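Local coordinates for phosphate-binding protein (Unidentified prokaryotic organism, PDB 3W9V) that binds inorganic phosphate, as a DING member of the PstS family of phosphate-binding transport proteins, at residues P10-L15 with P213-P218; S88-V93 with L296-L301; P134-Y139 with G184-T189. The protein carries 1 engineered substitution. One frame throughout, in Å; residues are numbered along the deposited sequence.

Interaction 1 of 3, residues P10-L15 with P213-P218; sequences PQKLYL and PDFAAP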
loop_
_atom_site.group_PDB
_atom_site.type_symbol
_atom_site.label_atom_id
_atom_site.label_comp_id
_atom_site.label_asym_id
_atom_site.label_seq_id
_atom_site.Cartn_x
_atom_site.Cartn_y
_atom_site.Cartn_z
ATOM N N PRO A 10 1.832 -2.596 -5.784
ATOM C CA PRO A 10 0.922 -3.413 -6.598
ATOM C C PRO A 10 1.284 -3.426 -8.087
ATOM O O PRO A 10 0.455 -3.824 -8.913
ATOM C CB PRO A 10 -0.403 -2.681 -6.423
ATOM C CG PRO A 10 0.023 -1.227 -6.416
ATOM C CD PRO A 10 1.370 -1.192 -5.729
ATOM N N GLN A 11 2.488 -2.994 -8.448
ATOM C CA GLN A 11 2.800 -2.845 -9.864
ATOM C C GLN A 11 2.714 -4.149 -10.657
ATOM O O GLN A 11 2.289 -4.139 -11.807
ATOM C CB GLN A 11 4.151 -2.158 -10.070
ATOM C CG GLN A 11 5.372 -3.026 -9.899
ATOM C CD GLN A 11 6.642 -2.277 -10.261
ATOM O OE1 GLN A 11 6.777 -1.087 -9.975
ATOM N NE2 GLN A 11 7.574 -2.968 -10.904
ATOM N N LYS A 12 3.095 -5.270 -10.059
ATOM C CA LYS A 12 3.036 -6.527 -10.795
ATOM C C LYS A 12 1.594 -6.985 -10.998
ATOM O O LYS A 12 1.281 -7.647 -11.989
ATOM C CB LYS A 12 3.888 -7.596 -10.122
ATOM C CG LYS A 12 5.356 -7.202 -10.070
ATOM C CD LYS A 12 6.265 -8.359 -9.709
ATOM C CE LYS A 12 6.085 -8.752 -8.265
ATOM N NZ LYS A 12 6.921 -9.933 -7.917
ATOM N N LEU A 13 0.713 -6.618 -10.074
ATOM C CA LEU A 13 -0.705 -6.852 -10.286
ATOM C C LEU A 13 -1.213 -6.058 -11.492
ATOM O O LEU A 13 -1.838 -6.621 -12.394
ATOM C CB LEU A 13 -1.509 -6.514 -9.027
ATOM C CG LEU A 13 -3.032 -6.536 -9.189
ATOM C CD1 LEU A 13 -3.564 -7.925 -9.531
ATOM C CD2 LEU A 13 -3.705 -5.988 -7.934
ATOM N N TYR A 14 -0.919 -4.761 -11.524
ATOM C CA TYR A 14 -1.427 -3.922 -12.604
ATOM C C TYR A 14 -0.786 -4.235 -13.954
ATOM O O TYR A 14 -1.367 -3.929 -14.986
ATOM C CB TYR A 14 -1.286 -2.437 -12.268
ATOM C CG TYR A 14 -2.023 -2.026 -11.006
ATOM C CD1 TYR A 14 -3.210 -2.645 -10.623
ATOM C CD2 TYR A 14 -1.516 -1.032 -10.187
ATOM C CE1 TYR A 14 -3.870 -2.266 -9.457
ATOM C CE2 TYR A 14 -2.172 -0.645 -9.035
ATOM C CZ TYR A 14 -3.344 -1.266 -8.665
ATOM O OH TYR A 14 -4.004 -0.910 -7.505
ATOM N N LEU A 15 0.390 -4.857 -13.933
ATOM C CA LEU A 15 1.061 -5.302 -15.153
ATOM C C LEU A 15 0.587 -6.670 -15.642
ATOM O O LEU A 15 0.939 -7.090 -16.744
ATOM C CB LEU A 15 2.573 -5.331 -14.951
ATOM C CG LEU A 15 3.276 -3.980 -14.907
ATOM C CD1 LEU A 15 4.715 -4.146 -14.440
ATOM C CD2 LEU A 15 3.225 -3.323 -16.272
ATOM N N PRO A 213 3.864 -7.869 -0.246
ATOM C CA PRO A 213 3.916 -9.336 -0.230
ATOM C C PRO A 213 4.114 -9.940 -1.622
ATOM O O PRO A 213 4.583 -11.073 -1.710
ATOM C CB PRO A 213 2.556 -9.731 0.361
ATOM C CG PRO A 213 1.656 -8.575 0.038
ATOM C CD PRO A 213 2.542 -7.355 0.146
ATOM N N ASP A 214 3.793 -9.196 -2.676
ATOM C CA ASP A 214 3.987 -9.668 -4.044
ATOM C C ASP A 214 5.470 -9.681 -4.415
ATOM O O ASP A 214 5.874 -10.390 -5.335
ATOM C CB ASP A 214 3.196 -8.774 -5.007
ATOM C CG ASP A 214 2.923 -9.427 -6.355
ATOM O OD1 ASP A 214 3.054 -10.667 -6.499
ATOM O OD2 ASP A 214 2.542 -8.674 -7.279
ATOM N N PHE A 215 6.277 -8.891 -3.714
ATOM C CA PHE A 215 7.718 -8.827 -3.968
ATOM C C PHE A 215 8.536 -9.602 -2.936
ATOM O O PHE A 215 9.698 -9.929 -3.183
ATOM C CB PHE A 215 8.209 -7.373 -3.950
ATOM C CG PHE A 215 7.878 -6.589 -5.190
ATOM C CD1 PHE A 215 8.823 -6.425 -6.188
ATOM C CD2 PHE A 215 6.642 -5.981 -5.337
ATOM C CE1 PHE A 215 8.534 -5.692 -7.325
ATOM C CE2 PHE A 215 6.351 -5.245 -6.471
ATOM C CZ PHE A 215 7.298 -5.097 -7.462
ATOM N N ALA A 216 7.948 -9.880 -1.776
ATOM C CA ALA A 216 8.716 -10.386 -0.637
ATOM C C ALA A 216 9.196 -11.827 -0.798
ATOM O O ALA A 216 10.106 -12.264 -0.088
ATOM C CB ALA A 216 7.922 -10.230 0.647
ATOM N N ALA A 217 8.573 -12.558 -1.715
ATOM C CA ALA A 217 8.989 -13.916 -2.052
ATOM C C ALA A 217 8.672 -14.159 -3.520
ATOM O O ALA A 217 7.766 -13.532 -4.064
ATOM C CB ALA A 217 8.263 -14.926 -1.182
ATOM N N PRO A 218 9.415 -15.069 -4.172
ATOM C CA PRO A 218 9.185 -15.373 -5.591
ATOM C C PRO A 218 7.789 -15.921 -5.904
ATOM O O PRO A 218 7.272 -15.654 -6.990
ATOM C CB PRO A 218 10.246 -16.436 -5.892
ATOM C CG PRO A 218 11.330 -16.164 -4.916
ATOM C CD PRO A 218 10.626 -15.736 -3.662
HETATM O O HOH W 1 2.743 -6.010 -7.332
HETATM O O HOH W 2 4.067 -11.573 -8.812
#
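The short helix 11-14, with Pro10 as its N-cap, presents Lys12 to Asp214 and Phe215 in the irregular backbone of 213-218, with no backbone-to-backbone hydrogen bond between the two segments. The lysine chain does most of the touching. A bend at chi3 (-70°) brings CE over the middle of the Phe215 ring, 3.8 Å from the ring centroid, in a CH-pi contact. NZ stays above the same face, 4.4 Å from the centroid, as a cation-pi partner. The same ammonium donates to Asp214 O at 2.8 Å, coming from above the carbonyl plane (41° out of it). Helix 11-14 packs against strands 83-92 and 296-304, whereas Phe215 also leans on helix 190-199, so this surface contact ties together the parts of the fold around two different sheets, as expected for the two-lobed periplasmic binding protein architecture. Gln11 meets the ring at its edge, CG lying 3.7 Å from Phe215 CZ, with the amide turned 71° from the ring plane. The Asp214 carboxylate works through solvent: OD2 accepts from a water at 2.7 Å that itself accepts from Lys12 N, and Asn337 also binds OD2. Asp214 OD1 stays 4.2 Å from Lys12 NZ, beyond a salt bridge, although a second water touches both, weakly on the lysine side.

Interaction 2 of 3, residues S88-V93 with L296-L301; sequences SVATSV and LGFTNL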
loop_
_atom_site.group_PDB
_atom_site.type_symbol
_atom_site.label_atom_id
_atom_site.label_comp_id
_atom_site.label_asym_id
_atom_site.label_seq_id
_atom_site.Cartn_x
_atom_site.Cartn_y
_atom_site.Cartn_z
ATOM N N SER A 88 -8.053 -0.072 -3.808
ATOM C CA SER A 88 -7.947 -0.996 -4.916
ATOM C C SER A 88 -7.976 -2.431 -4.394
ATOM O O SER A 88 -8.826 -3.238 -4.790
ATOM C CB SER A 88 -6.630 -0.742 -5.646
ATOM O OG SER A 88 -6.490 -1.668 -6.707
ATOM N N VAL A 89 -7.013 -2.753 -3.530
ATOM C CA VAL A 89 -6.939 -4.049 -2.863
ATOM C C VAL A 89 -6.399 -3.822 -1.456
ATOM O O VAL A 89 -5.875 -2.748 -1.145
ATOM C CB VAL A 89 -6.014 -5.064 -3.608
ATOM C CG1 VAL A 89 -6.429 -5.222 -5.065
ATOM C CG2 VAL A 89 -4.565 -4.643 -3.528
ATOM N N ALA A 90 -6.533 -4.835 -0.604
ATOM C CA ALA A 90 -5.894 -4.808 0.699
ATOM C C ALA A 90 -4.619 -5.629 0.658
ATOM O O ALA A 90 -4.430 -6.480 -0.225
ATOM C CB ALA A 90 -6.836 -5.307 1.777
ATOM N N THR A 91 -3.735 -5.357 1.613
ATOM C CA THR A 91 -2.424 -5.966 1.605
ATOM C C THR A 91 -1.852 -6.105 3.005
ATOM O O THR A 91 -2.132 -5.304 3.900
ATOM C CB THR A 91 -1.441 -5.137 0.725
ATOM O OG1 THR A 91 -0.214 -5.853 0.549
ATOM C CG2 THR A 91 -1.154 -3.764 1.329
ATOM N N SER A 92 -1.033 -7.129 3.181
ATOM C CA SER A 92 -0.147 -7.193 4.332
ATOM C C SER A 92 1.126 -6.424 4.006
ATOM O O SER A 92 1.368 -6.055 2.849
ATOM C CB SER A 92 0.200 -8.647 4.651
ATOM O OG SER A 92 0.776 -9.287 3.519
ATOM N N VAL A 93 1.929 -6.159 5.030
ATOM C CA VAL A 93 3.291 -5.701 4.824
ATOM C C VAL A 93 4.212 -6.793 5.350
ATOM O O VAL A 93 4.210 -7.076 6.549
ATOM C CB VAL A 93 3.572 -4.380 5.551
ATOM C CG1 VAL A 93 5.028 -3.957 5.341
ATOM C CG2 VAL A 93 2.615 -3.298 5.082
ATOM N N LEU A 296 -1.128 -4.542 8.166
ATOM C CA LEU A 296 -1.977 -4.540 6.982
ATOM C C LEU A 296 -2.426 -3.125 6.626
ATOM O O LEU A 296 -2.226 -2.185 7.401
ATOM C CB LEU A 296 -3.180 -5.466 7.188
ATOM C CG LEU A 296 -4.382 -4.962 7.995
ATOM C CD1 LEU A 296 -5.392 -6.094 8.148
ATOM C CD2 LEU A 296 -3.997 -4.417 9.362
ATOM N N GLY A 297 -3.010 -2.985 5.438
ATOM C CA GLY A 297 -3.560 -1.721 4.993
ATOM C C GLY A 297 -4.100 -1.818 3.583
ATOM O O GLY A 297 -4.238 -2.913 3.031
ATOM N N PHE A 298 -4.420 -0.666 3.004
ATOM C CA PHE A 298 -4.956 -0.605 1.652
ATOM C C PHE A 298 -4.001 0.085 0.694
ATOM O O PHE A 298 -3.260 0.994 1.076
ATOM C CB PHE A 298 -6.300 0.120 1.643
ATOM C CG PHE A 298 -7.387 -0.628 2.351
ATOM C CD1 PHE A 298 -8.155 -1.560 1.675
ATOM C CD2 PHE A 298 -7.625 -0.425 3.697
ATOM C CE1 PHE A 298 -9.149 -2.264 2.321
ATOM C CE2 PHE A 298 -8.626 -1.127 4.353
ATOM C CZ PHE A 298 -9.389 -2.046 3.663
ATOM N N THR A 299 -4.022 -0.367 -0.553
ATOM C CA THR A 299 -3.428 0.386 -1.644
ATOM C C THR A 299 -4.566 0.862 -2.536
ATOM O O THR A 299 -5.582 0.165 -2.659
ATOM C CB THR A 299 -2.356 -0.414 -2.408
ATOM O OG1 THR A 299 -1.763 0.422 -3.408
ATOM C CG2 THR A 299 -2.940 -1.636 -3.066
ATOM N N ASN A 300 -4.390 2.034 -3.144
ATOM C CA ASN A 300 -5.509 2.821 -3.647
ATOM C C ASN A 300 -5.349 3.258 -5.089
ATOM O O ASN A 300 -4.243 3.217 -5.648
ATOM C CB ASN A 300 -5.691 4.054 -2.754
ATOM C CG ASN A 300 -5.622 3.700 -1.295
ATOM O OD1 ASN A 300 -6.300 2.776 -0.845
ATOM N ND2 ASN A 300 -4.755 4.387 -0.554
ATOM N N LEU A 301 -6.468 3.684 -5.672
ATOM C CA LEU A 301 -6.497 4.281 -7.004
ATOM C C LEU A 301 -6.911 5.735 -6.886
ATOM O O LEU A 301 -7.763 6.087 -6.060
ATOM C CB LEU A 301 -7.529 3.593 -7.887
ATOM C CG LEU A 301 -7.473 2.078 -8.009
ATOM C CD1 LEU A 301 -8.581 1.584 -8.927
ATOM C CD2 LEU A 301 -6.118 1.650 -8.517
#
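A classic beta bulge opens this antiparallel pairing of strand 88-92 with 296-301: Ser88 and Val89 both face Thr299. Ser88 N gives the shorter bond to Thr299 O, 2.7 Å and lying in the carbonyl plane, while Val89 N reaches the same oxygen only weakly. Thr299 N answers to Val89 O at 3.1 Å. Past the bulge the ladder is regular, and Thr91 and Gly297 form a hydrogen-bonded pair through both of their N-H groups, each bond 2.9 Å. Strand 83-92 is the last of a five-stranded mixed sheet, next to 296-304, and on its far side Ala90 and Val340 share a backbone hydrogen bond. On one face of the sheet, Val89 and Thr299 lie side by side, and their CG2 methyls press together at 3.4 Å, tighter than usual. Thr299 OG1 turns instead to Asp61, and a bound phosphate ion lies about 6 Å from the Thr299 side chain. Thr91 shares this face, its hydroxyl trans to the backbone N (chi1 -171°) and donating on a lone pair of Ser92 O at 2.8 Å, while CG2 rests on the Gly297 carbonyl oxygen. A valine here has no hydroxyl to give, and would probably leave Ser92 O short of that donor and chi1 without the bond that fixes it. On the other face, Ala90 CB touches Phe298 CE1 at 3.9 Å, next to Ile256 of helix 253-257. Near the bulge, Leu301 CD2 covers Ser88 CB, and Ser88 OG is hydrogen-bonded to Tyr14 and His323.

Interaction 3 of 3, residues P134-Y139 with G184-T189; sequences PIQVVY and GAVAAT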
loop_
_atom_site.group_PDB
_atom_site.type_symbol
_atom_site.label_atom_id
_atom_site.label_comp_id
_atom_site.label_asym_id
_atom_site.label_seq_id
_atom_site.Cartn_x
_atom_site.Cartn_y
_atom_site.Cartn_z
ATOM N N PRO A 134 25.080 -9.362 13.181
ATOM C CA PRO A 134 24.448 -8.057 12.959
ATOM C C PRO A 134 23.203 -8.089 12.072
ATOM O O PRO A 134 23.119 -8.844 11.104
ATOM C CB PRO A 134 25.554 -7.240 12.283
ATOM C CG PRO A 134 26.491 -8.256 11.708
ATOM C CD PRO A 134 26.461 -9.403 12.669
ATOM N N ILE A 135 22.236 -7.252 12.436
ATOM C CA ILE A 135 21.068 -6.988 11.614
ATOM C C ILE A 135 21.324 -5.700 10.844
ATOM O O ILE A 135 21.798 -4.715 11.417
ATOM C CB ILE A 135 19.820 -6.784 12.484
ATOM C CG1 ILE A 135 19.559 -8.014 13.353
ATOM C CG2 ILE A 135 18.602 -6.468 11.620
ATOM C CD1 ILE A 135 18.461 -7.799 14.377
ATOM N N GLN A 136 21.022 -5.705 9.551
ATOM C CA GLN A 136 21.150 -4.499 8.742
ATOM C C GLN A 136 19.812 -4.173 8.090
ATOM O O GLN A 136 19.287 -4.961 7.310
ATOM C CB GLN A 136 22.243 -4.668 7.686
ATOM C CG GLN A 136 22.537 -3.410 6.887
ATOM C CD GLN A 136 23.687 -3.586 5.909
ATOM O OE1 GLN A 136 23.818 -4.624 5.260
ATOM N NE2 GLN A 136 24.531 -2.564 5.802
ATOM N N VAL A 137 19.258 -3.013 8.419
ATOM C CA VAL A 137 17.961 -2.612 7.891
ATOM C C VAL A 137 18.092 -2.009 6.495
ATOM O O VAL A 137 18.950 -1.156 6.253
ATOM C CB VAL A 137 17.268 -1.609 8.846
ATOM C CG1 VAL A 137 16.059 -0.971 8.184
ATOM C CG2 VAL A 137 16.870 -2.306 10.142
ATOM N N VAL A 138 17.248 -2.473 5.576
ATOM C CA VAL A 138 17.112 -1.864 4.262
ATOM C C VAL A 138 15.772 -1.143 4.241
ATOM O O VAL A 138 14.768 -1.679 4.712
ATOM C CB VAL A 138 17.155 -2.917 3.137
ATOM C CG1 VAL A 138 17.172 -2.239 1.774
ATOM C CG2 VAL A 138 18.370 -3.822 3.301
ATOM N N TYR A 139 15.752 0.075 3.716
ATOM C CA TYR A 139 14.525 0.859 3.694
ATOM C C TYR A 139 14.390 1.596 2.361
ATOM O O TYR A 139 15.343 1.672 1.572
ATOM C CB TYR A 139 14.481 1.843 4.881
ATOM C CG TYR A 139 15.589 2.871 4.848
ATOM C CD1 TYR A 139 15.384 4.112 4.263
ATOM C CD2 TYR A 139 16.848 2.595 5.381
ATOM C CE1 TYR A 139 16.393 5.055 4.208
ATOM C CE2 TYR A 139 17.871 3.537 5.324
ATOM C CZ TYR A 139 17.631 4.766 4.732
ATOM O OH TYR A 139 18.620 5.731 4.654
ATOM N N GLY A 184 24.723 1.244 9.637
ATOM C CA GLY A 184 24.810 0.873 8.238
ATOM C C GLY A 184 23.499 0.544 7.553
ATOM O O GLY A 184 23.472 -0.289 6.653
ATOM N N ALA A 185 22.412 1.188 7.961
ATOM C CA ALA A 185 21.143 1.001 7.264
ATOM C C ALA A 185 21.288 1.434 5.806
ATOM O O ALA A 185 21.976 2.414 5.516
ATOM C CB ALA A 185 20.039 1.778 7.948
ATOM N N VAL A 186 20.645 0.699 4.903
ATOM C CA VAL A 186 20.794 0.895 3.463
ATOM C C VAL A 186 19.493 1.388 2.839
ATOM O O VAL A 186 18.444 0.780 3.042
ATOM C CB VAL A 186 21.184 -0.435 2.778
ATOM C CG1 VAL A 186 21.199 -0.291 1.258
ATOM C CG2 VAL A 186 22.530 -0.925 3.298
ATOM N N ALA A 187 19.568 2.474 2.074
ATOM C CA ALA A 187 18.420 2.982 1.320
ATOM C C ALA A 187 18.444 2.467 -0.114
ATOM O O ALA A 187 19.501 2.433 -0.749
ATOM C CB ALA A 187 18.427 4.493 1.313
ATOM N N ALA A 188 17.278 2.086 -0.631
ATOM C CA ALA A 188 17.157 1.694 -2.032
ATOM C C ALA A 188 15.847 2.216 -2.606
ATOM O O ALA A 188 14.928 2.563 -1.868
ATOM C CB ALA A 188 17.244 0.178 -2.175
ATOM N N THR A 189 15.765 2.258 -3.933
ATOM C CA THR A 189 14.619 2.845 -4.623
ATOM C C THR A 189 13.715 1.764 -5.226
ATOM O O THR A 189 14.184 0.851 -5.905
ATOM C CB THR A 189 15.083 3.864 -5.707
ATOM O OG1 THR A 189 15.670 5.009 -5.071
ATOM C CG2 THR A 189 13.925 4.326 -6.582
HETATM O O HOH W 3 21.107 5.205 5.493
#
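Tyr139 lays its ring alongside the neighbouring strand, with its face over Ala187 and the carbonyl of Val186 set obliquely to it. From CB, which leaves the sheet on the same side as Ala187, chi1 of 63° sets CG between the backbone N and the carbonyl carbon and turns the ring toward 184-189. CD2 then comes within 3.4 Å of Val186 O. Next along that side, CE2 meets the Ala185 methyl, which sits at the ring edge, near its plane. CE1 and CZ, on the other flank, touch the Ala187 methyl, CZ to CB at 3.5 Å, and Ala187 CA stands over the centre of one face. At the tip, Tyr139 OH is 2.7 Å from the oxygen of a water in the ring plane. This water donates to the carbonyl of Ala185, linking the hydroxyl back to the backbone just ahead of strand 186-188.

Beneath the ring the backbones pair in parallel, Val186 N to Val137 O and Tyr139 N to Val186 O, both 2.9 Å, followed by Ala188 N to Tyr139 O. Further back, Gln136 stretches out fully and its NE2 donates to Gly184 O at 2.6 Å, a short bond tilted about 20° from the carbonyl plane. OE1 of the same amide is held by Arg207, and NE2 also brushes Val186 CG2. Strand 136-140 is central in a three-stranded parallel sheet with 186-188 at its edge; since helix 145-157 lies between the two in sequence, the arrangement is that of a beta-alpha-beta crossover in an alpha/beta lobe.

Interactions 1 and 2 are neighbours, with centres 12 Å apart, and they touch where Tyr14 meets Ser88 and where Pro213 packs on Thr91 and Ser92. Along the chain their segments alternate, 10-15, 88-93, 213-218, 296-301, so the chain passes repeatedly through this region. Interaction 3 is nested inside both loops, in the separate three-stranded parallel sheet, its centre about 21 Å from that of interaction 1 and 24 Å from that of interaction 2. Interaction 2 belongs to the five-stranded sheet, and interaction 1 reaches helix 190-199, which also packs on the smaller sheet; this places it between the surroundings of the two sheets, consistent with the two-lobed fold of periplasmic binding proteins.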